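Local coordinates for protein mandelate racemase / muconate lactonizing enzyme (Burkholderia pseudomallei, PDB 2POD) that is of unknown function but belongs to the enolase superfamily, binds a sodium ion and may act as a lyase, at residues A184-D196 with S223-E235. Residues are numbered along the deposited sequence; the frame is centred on the assembly and turned at random.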
ATOM      1  N   ALA B 184      32.130  10.391 -11.657  1.00 58.17           N
ATOM      2  CA  ALA B 184      30.849  10.187 -12.335  1.00 61.56           C
ATOM      3  C   ALA B 184      30.943  10.109 -13.860  1.00 64.46           C
ATOM      4  O   ALA B 184      30.307   9.250 -14.475  1.00 63.37           O
ATOM      5  CB  ALA B 184      29.865  11.262 -11.926  1.00 60.55           C
ATOM      6  N   GLU B 185      31.733  11.001 -14.459  1.00 68.03           N
ATOM      7  CA  GLU B 185      31.725  11.212 -15.911  1.00 72.89           C
ATOM      8  C   GLU B 185      32.368  10.083 -16.719  1.00 70.76           C
ATOM      9  O   GLU B 185      32.049   9.900 -17.895  1.00 72.36           O
ATOM     10  CB  GLU B 185      32.337  12.571 -16.285  1.00 76.38           C
ATOM     11  CG  GLU B 185      33.690  12.883 -15.629  1.00 88.91           C
ATOM     12  CD  GLU B 185      34.856  12.860 -16.612  1.00 96.92           C
ATOM     13  OE1 GLU B 185      34.766  13.517 -17.675  1.00 96.04           O
ATOM     14  OE2 GLU B 185      35.869  12.191 -16.312  1.00 96.81           O
ATOM     15  N   ALA B 186      33.258   9.325 -16.083  1.00 68.72           N
ATOM     16  CA  ALA B 186      33.889   8.161 -16.706  1.00 68.70           C
ATOM     17  C   ALA B 186      32.908   7.022 -16.984  1.00 66.48           C
ATOM     18  O   ALA B 186      33.092   6.252 -17.933  1.00 65.03           O
ATOM     19  CB  ALA B 186      35.046   7.665 -15.846  1.00 70.40           C
ATOM     20  N   SER B 187      31.872   6.923 -16.154  1.00 64.05           N
ATOM     21  CA  SER B 187      30.954   5.784 -16.185  1.00 62.63           C
ATOM     22  C   SER B 187      29.486   6.193 -16.310  1.00 60.93           C
ATOM     23  O   SER B 187      28.596   5.355 -16.138  1.00 60.78           O
ATOM     24  CB  SER B 187      31.145   4.929 -14.934  1.00 60.71           C
ATOM     25  OG  SER B 187      30.843   5.673 -13.765  1.00 61.28           O
ATOM     26  N   ASP B 188      29.253   7.476 -16.604  1.00 58.71           N
ATOM     27  CA  ASP B 188      27.918   8.106 -16.601  1.00 59.50           C
ATOM     28  C   ASP B 188      27.119   7.916 -15.305  1.00 56.83           C
ATOM     29  O   ASP B 188      25.889   7.864 -15.319  1.00 54.98           O
ATOM     30  CB  ASP B 188      27.100   7.713 -17.838  1.00 61.62           C
ATOM     31  CG  ASP B 188      27.752   8.165 -19.140  1.00 70.94           C
ATOM     32  OD1 ASP B 188      27.638   9.364 -19.483  1.00 69.69           O
ATOM     33  OD2 ASP B 188      28.379   7.318 -19.820  1.00 74.66           O
ATOM     34  N   GLY B 189      27.843   7.815 -14.192  1.00 54.11           N
ATOM     35  CA  GLY B 189      27.258   7.642 -12.873  1.00 50.62           C
ATOM     36  C   GLY B 189      26.685   6.264 -12.597  1.00 51.32           C
ATOM     37  O   GLY B 189      25.845   6.110 -11.708  1.00 49.57           O
ATOM     38  N   TYR B 190      27.132   5.261 -13.350  1.00 45.88           N
ATOM     39  CA  TYR B 190      26.684   3.892 -13.120  1.00 44.89           C
ATOM     40  C   TYR B 190      27.698   3.046 -12.373  1.00 44.29           C
ATOM     41  O   TYR B 190      27.392   1.922 -11.982  1.00 46.10           O
ATOM     42  CB  TYR B 190      26.258   3.219 -14.424  1.00 46.30           C
ATOM     43  CG  TYR B 190      25.020   3.837 -15.023  1.00 44.34           C
ATOM     44  CD1 TYR B 190      25.115   4.748 -16.074  1.00 31.71           C
ATOM     45  CD2 TYR B 190      23.753   3.522 -14.530  1.00 40.81           C
ATOM     46  CE1 TYR B 190      23.981   5.325 -16.626  1.00 46.52           C
ATOM     47  CE2 TYR B 190      22.606   4.093 -15.080  1.00 42.88           C
ATOM     48  CZ  TYR B 190      22.731   4.997 -16.120  1.00 51.47           C
ATOM     49  OH  TYR B 190      21.604   5.567 -16.664  1.00 58.08           O
ATOM     50  N   TYR B 191      28.890   3.599 -12.150  1.00 45.14           N
ATOM     51  CA  TYR B 191      30.007   2.838 -11.589  1.00 48.88           C
ATOM     52  C   TYR B 191      31.014   3.726 -10.869  1.00 51.23           C
ATOM     53  O   TYR B 191      31.457   4.747 -11.401  1.00 52.96           O
ATOM     54  CB  TYR B 191      30.709   1.996 -12.676  1.00 49.36           C
ATOM     55  CG  TYR B 191      31.893   1.200 -12.176  1.00 49.42           C
ATOM     56  CD1 TYR B 191      33.201   1.578 -12.492  1.00 54.65           C
ATOM     57  CD2 TYR B 191      31.709   0.073 -11.377  1.00 55.32           C
ATOM     58  CE1 TYR B 191      34.289   0.855 -12.021  1.00 55.09           C
ATOM     59  CE2 TYR B 191      32.792  -0.659 -10.906  1.00 57.15           C
ATOM     60  CZ  TYR B 191      34.075  -0.267 -11.232  1.00 56.49           C
ATOM     61  OH  TYR B 191      35.136  -0.996 -10.757  1.00 49.93           O
ATOM     62  N   ILE B 192      31.367   3.319  -9.653  1.00 53.61           N
ATOM     63  CA  ILE B 192      32.604   3.750  -9.008  1.00 51.62           C
ATOM     64  C   ILE B 192      33.441   2.534  -8.579  1.00 52.51           C
ATOM     65  O   ILE B 192      32.916   1.565  -8.021  1.00 55.24           O
ATOM     66  CB  ILE B 192      32.334   4.766  -7.840  1.00 53.55           C
ATOM     67  CG1 ILE B 192      33.646   5.316  -7.253  1.00 49.98           C
ATOM     68  CG2 ILE B 192      31.392   4.175  -6.776  1.00 46.49           C
ATOM     69  CD1 ILE B 192      33.535   6.691  -6.602  1.00 48.78           C
ATOM     70  N   SER B 193      34.737   2.575  -8.876  1.00 54.89           N
ATOM     71  CA  SER B 193      35.666   1.548  -8.405  1.00 56.54           C
ATOM     72  C   SER B 193      35.911   1.708  -6.908  1.00 54.63           C
ATOM     73  O   SER B 193      35.779   2.809  -6.370  1.00 52.97           O
ATOM     74  CB  SER B 193      36.985   1.611  -9.191  1.00 59.38           C
ATOM     75  OG  SER B 193      37.930   2.475  -8.574  1.00 63.61           O
ATOM     76  N   LYS B 194      36.262   0.605  -6.248  1.00 57.84           N
ATOM     77  CA  LYS B 194      36.494   0.575  -4.795  1.00 58.25           C
ATOM     78  C   LYS B 194      37.684   1.434  -4.358  1.00 60.27           C
ATOM     79  O   LYS B 194      37.707   1.947  -3.237  1.00 62.64           O
ATOM     80  CB  LYS B 194      36.699  -0.866  -4.321  1.00 57.82           C
ATOM     81  CG  LYS B 194      35.460  -1.509  -3.699  1.00 63.59           C
ATOM     82  CD  LYS B 194      35.266  -2.943  -4.175  1.00 62.51           C
ATOM     83  CE  LYS B 194      35.828  -3.951  -3.187  1.00 71.71           C
ATOM     84  NZ  LYS B 194      36.293  -5.181  -3.887  1.00 67.73           N
ATOM     85  N   SER B 195      38.660   1.588  -5.251  1.00 59.62           N
ATOM     86  CA  SER B 195      39.855   2.374  -4.978  1.00 58.37           C
ATOM     87  C   SER B 195      39.634   3.866  -5.234  1.00 57.36           C
ATOM     88  O   SER B 195      40.157   4.709  -4.500  1.00 57.68           O
ATOM     89  CB  SER B 195      41.055   1.833  -5.772  1.00 59.47           C
ATOM     90  OG  SER B 195      41.000   2.198  -7.144  1.00 61.39           O
ATOM     91  N   ASP B 196      38.853   4.187  -6.266  1.00 58.40           N
ATOM     92  CA  ASP B 196      38.406   5.564  -6.505  1.00 59.15           C
ATOM     93  C   ASP B 196      37.484   6.075  -5.403  1.00 59.03           C
ATOM     94  O   ASP B 196      37.468   7.270  -5.104  1.00 63.33           O
ATOM     95  CB  ASP B 196      37.707   5.687  -7.866  1.00 61.20           C
ATOM     96  CG  ASP B 196      38.687   5.864  -9.024  1.00 63.37           C
ATOM     97  OD1 ASP B 196      38.230   5.880 -10.188  1.00 63.10           O
ATOM     98  OD2 ASP B 196      39.909   5.996  -8.781  1.00 62.92           O
ATOM     99  N   SER B 223      23.499  15.437  -8.439  1.00 42.30           N
ATOM    100  CA  SER B 223      22.596  14.558  -9.219  1.00 42.41           C
ATOM    101  C   SER B 223      23.315  13.628 -10.208  1.00 40.31           C
ATOM    102  O   SER B 223      22.745  13.227 -11.220  1.00 41.72           O
ATOM    103  CB  SER B 223      21.493  15.364  -9.936  1.00 43.02           C
ATOM    104  OG  SER B 223      20.803  16.224  -9.048  1.00 45.98           O
ATOM    105  N   LEU B 224      24.565  13.285  -9.907  1.00 44.42           N
ATOM    106  CA  LEU B 224      25.470  12.696 -10.901  1.00 43.34           C
ATOM    107  C   LEU B 224      25.424  11.168 -10.897  1.00 41.88           C
ATOM    108  O   LEU B 224      25.882  10.520 -11.832  1.00 41.36           O
ATOM    109  CB  LEU B 224      26.909  13.186 -10.687  1.00 42.87           C
ATOM    110  CG  LEU B 224      27.250  14.632 -11.068  1.00 50.38           C
ATOM    111  CD1 LEU B 224      28.657  15.000 -10.610  1.00 46.16           C
ATOM    112  CD2 LEU B 224      27.096  14.865 -12.568  1.00 55.17           C
ATOM    113  N   TRP B 225      24.856  10.598  -9.843  1.00 39.74           N
ATOM    114  CA  TRP B 225      24.938   9.166  -9.627  1.00 36.22           C
ATOM    115  C   TRP B 225      23.606   8.471  -9.835  1.00 38.03           C
ATOM    116  O   TRP B 225      22.554   9.010  -9.510  1.00 37.12           O
ATOM    117  CB  TRP B 225      25.502   8.887  -8.240  1.00 36.58           C
ATOM    118  CG  TRP B 225      26.929   9.351  -8.112  1.00 46.95           C
ATOM    119  CD1 TRP B 225      27.375  10.487  -7.494  1.00 39.84           C
ATOM    120  CD2 TRP B 225      28.089   8.698  -8.641  1.00 42.95           C
ATOM    121  NE1 TRP B 225      28.742  10.569  -7.591  1.00 53.70           N
ATOM    122  CE2 TRP B 225      29.206   9.486  -8.293  1.00 47.85           C
ATOM    123  CE3 TRP B 225      28.294   7.513  -9.366  1.00 46.95           C
ATOM    124  CZ2 TRP B 225      30.517   9.133  -8.649  1.00 52.80           C
ATOM    125  CZ3 TRP B 225      29.592   7.163  -9.724  1.00 46.11           C
ATOM    126  CH2 TRP B 225      30.689   7.970  -9.360  1.00 44.63           C
ATOM    127  N   ASN B 226      23.657   7.273 -10.397  1.00 38.64           N
ATOM    128  CA  ASN B 226      22.493   6.410 -10.432  1.00 41.72           C
ATOM    129  C   ASN B 226      22.522   5.456  -9.255  1.00 42.91           C
ATOM    130  O   ASN B 226      23.403   5.577  -8.399  1.00 43.05           O
ATOM    131  CB  ASN B 226      22.399   5.685 -11.770  1.00 38.26           C
ATOM    132  CG  ASN B 226      21.966   6.605 -12.882  1.00 46.02           C
ATOM    133  OD1 ASN B 226      20.768   6.826 -13.099  1.00 43.82           O
ATOM    134  ND2 ASN B 226      22.940   7.162 -13.593  1.00 46.73           N
ATOM    135  N   LEU B 227      21.565   4.530  -9.196  1.00 36.53           N
ATOM    136  CA  LEU B 227      21.233   3.894  -7.928  1.00 40.03           C
ATOM    137  C   LEU B 227      22.304   3.013  -7.262  1.00 43.45           C
ATOM    138  O   LEU B 227      22.680   3.309  -6.128  1.00 41.94           O
ATOM    139  CB  LEU B 227      19.843   3.255  -7.935  1.00 38.65           C
ATOM    140  CG  LEU B 227      19.340   2.760  -6.582  1.00 45.06           C
ATOM    141  CD1 LEU B 227      18.792   3.887  -5.713  1.00 45.05           C
ATOM    142  CD2 LEU B 227      18.305   1.682  -6.794  1.00 50.18           C
ATOM    143  N   PRO B 228      22.806   1.951  -7.951  1.00 45.60           N
ATOM    144  CA  PRO B 228      23.850   1.148  -7.276  1.00 43.14           C
ATOM    145  C   PRO B 228      25.119   1.874  -6.769  1.00 40.82           C
ATOM    146  O   PRO B 228      25.492   1.654  -5.606  1.00 41.80           O
ATOM    147  CB  PRO B 228      24.177   0.029  -8.280  1.00 42.75           C
ATOM    148  CG  PRO B 228      23.046   0.024  -9.238  1.00 47.39           C
ATOM    149  CD  PRO B 228      22.486   1.409  -9.290  1.00 41.79           C
ATOM    150  N   PRO B 229      25.771   2.736  -7.593  1.00 39.53           N
ATOM    151  CA  PRO B 229      26.917   3.412  -6.959  1.00 38.70           C
ATOM    152  C   PRO B 229      26.578   4.434  -5.884  1.00 38.08           C
ATOM    153  O   PRO B 229      27.344   4.564  -4.934  1.00 46.00           O
ATOM    154  CB  PRO B 229      27.642   4.072  -8.127  1.00 37.71           C
ATOM    155  CG  PRO B 229      26.609   4.236  -9.163  1.00 38.91           C
ATOM    156  CD  PRO B 229      25.631   3.131  -9.010  1.00 36.70           C
ATOM    157  N   ALA B 230      25.445   5.130  -6.013  1.00 36.01           N
ATOM    158  CA  ALA B 230      24.932   5.983  -4.936  1.00 38.24           C
ATOM    159  C   ALA B 230      24.805   5.267  -3.592  1.00 36.50           C
ATOM    160  O   ALA B 230      25.212   5.805  -2.565  1.00 41.42           O
ATOM    161  CB  ALA B 230      23.612   6.623  -5.322  1.00 38.85           C
ATOM    162  N   LEU B 231      24.249   4.059  -3.612  1.00 41.66           N
ATOM    163  CA  LEU B 231      24.088   3.231  -2.417  1.00 42.03           C
ATOM    164  C   LEU B 231      25.443   2.803  -1.856  1.00 43.29           C
ATOM    165  O   LEU B 231      25.668   2.819  -0.644  1.00 45.80           O
ATOM    166  CB  LEU B 231      23.245   1.992  -2.746  1.00 41.06           C
ATOM    167  CG  LEU B 231      21.765   2.162  -3.119  1.00 46.41           C
ATOM    168  CD1 LEU B 231      21.116   0.814  -3.493  1.00 28.57           C
ATOM    169  CD2 LEU B 231      20.979   2.853  -2.009  1.00 47.58           C
ATOM    170  N   GLN B 232      26.332   2.432  -2.770  1.00 45.30           N
ATOM    171  CA  GLN B 232      27.706   2.041  -2.480  1.00 43.42           C
ATOM    172  C   GLN B 232      28.506   3.167  -1.832  1.00 43.91           C
ATOM    173  O   GLN B 232      29.278   2.925  -0.903  1.00 42.52           O
ATOM    174  CB  GLN B 232      28.368   1.634  -3.795  1.00 44.00           C
ATOM    175  CG  GLN B 232      29.395   0.546  -3.691  1.00 50.78           C
ATOM    176  CD  GLN B 232      30.264   0.465  -4.933  1.00 53.72           C
ATOM    177  OE1 GLN B 232      31.483   0.320  -4.837  1.00 67.83           O
ATOM    178  NE2 GLN B 232      29.641   0.558  -6.107  1.00 39.12           N
ATOM    179  N   ILE B 233      28.314   4.392  -2.327  1.00 45.44           N
ATOM    180  CA  ILE B 233      28.916   5.586  -1.733  1.00 45.88           C
ATOM    181  C   ILE B 233      28.339   5.900  -0.348  1.00 45.40           C
ATOM    182  O   ILE B 233      29.093   6.143   0.599  1.00 49.88           O
ATOM    183  CB  ILE B 233      28.820   6.818  -2.679  1.00 46.64           C
ATOM    184  CG1 ILE B 233      29.735   6.641  -3.895  1.00 48.12           C
ATOM    185  CG2 ILE B 233      29.206   8.090  -1.952  1.00 38.47           C
ATOM    186  CD1 ILE B 233      29.276   7.405  -5.137  1.00 51.69           C
ATOM    187  N   ALA B 234      27.010   5.873  -0.234  1.00 46.83           N
ATOM    188  CA  ALA B 234      26.309   6.115   1.043  1.00 47.69           C
ATOM    189  C   ALA B 234      26.718   5.161   2.165  1.00 47.47           C
ATOM    190  O   ALA B 234      26.862   5.583   3.307  1.00 48.95           O
ATOM    191  CB  ALA B 234      24.795   6.079   0.848  1.00 47.50           C
ATOM    192  N   GLU B 235      26.895   3.883   1.827  1.00 49.61           N
ATOM    193  CA  GLU B 235      27.425   2.883   2.755  1.00 54.41           C
ATOM    194  C   GLU B 235      28.851   3.208   3.234  1.00 54.33           C
ATOM    195  O   GLU B 235      29.164   3.044   4.417  1.00 53.47           O
ATOM    196  CB  GLU B 235      27.353   1.479   2.125  1.00 56.99           C
ATOM    197  CG  GLU B 235      28.004   0.340   2.940  1.00 59.04           C
ATOM    198  CD  GLU B 235      27.225  -0.049   4.199  1.00 68.77           C
ATOM    199  OE1 GLU B 235      26.023   0.286   4.308  1.00 73.40           O
ATOM    200  OE2 GLU B 235      27.822  -0.705   5.081  1.00 70.55           O
TER
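Gly189 and Trp225 form the closest CA pair across the segments, 4.3 Å apart, where a type I' turn from Ser187 to Tyr190 meets the loop leading into helix 227-237. A single backbone hydrogen bond ties them: Asn226 N, at the N-cap position, donates almost straight (168°) to Gly189 O. Gly189, at positive phi and with no side chain, lets its CA come to 3.4 Å from Leu224 O in a CA-H...O contact. The Trp225 indole is held between Ala184 on one face and Ile233 CD1 on the other. Ala184 is small enough to lie close against the ring, its CA 4.1 Å from the centroid of the six-membered ring in a CH-pi contact; Tyr191 O meets the edge in plane. That carbonyl accepts from Ser187 OG (2.6 Å), which braces the turn. Ile192 CB rests against Trp225 CH2; with CG1 anti to the backbone N (chi1 -175°), CG2 lies between that N and the carbonyl carbon and touches both Pro229 CB and Ile233 CG1. The Asn226 amide stacks on the Tyr190 ring, the planes 3° apart and ND2 3.3 Å from CZ. Pro341 of the second subunit also packs on Tyr190, and Tyr191 OH hydrogen-bonds to Asp216 of that subunit. Beyond its one cross-segment hydrogen bond, this joint between successive beta-alpha loops of the barrel rests on apolar and stacking contacts, so shape probably matters more than polarity.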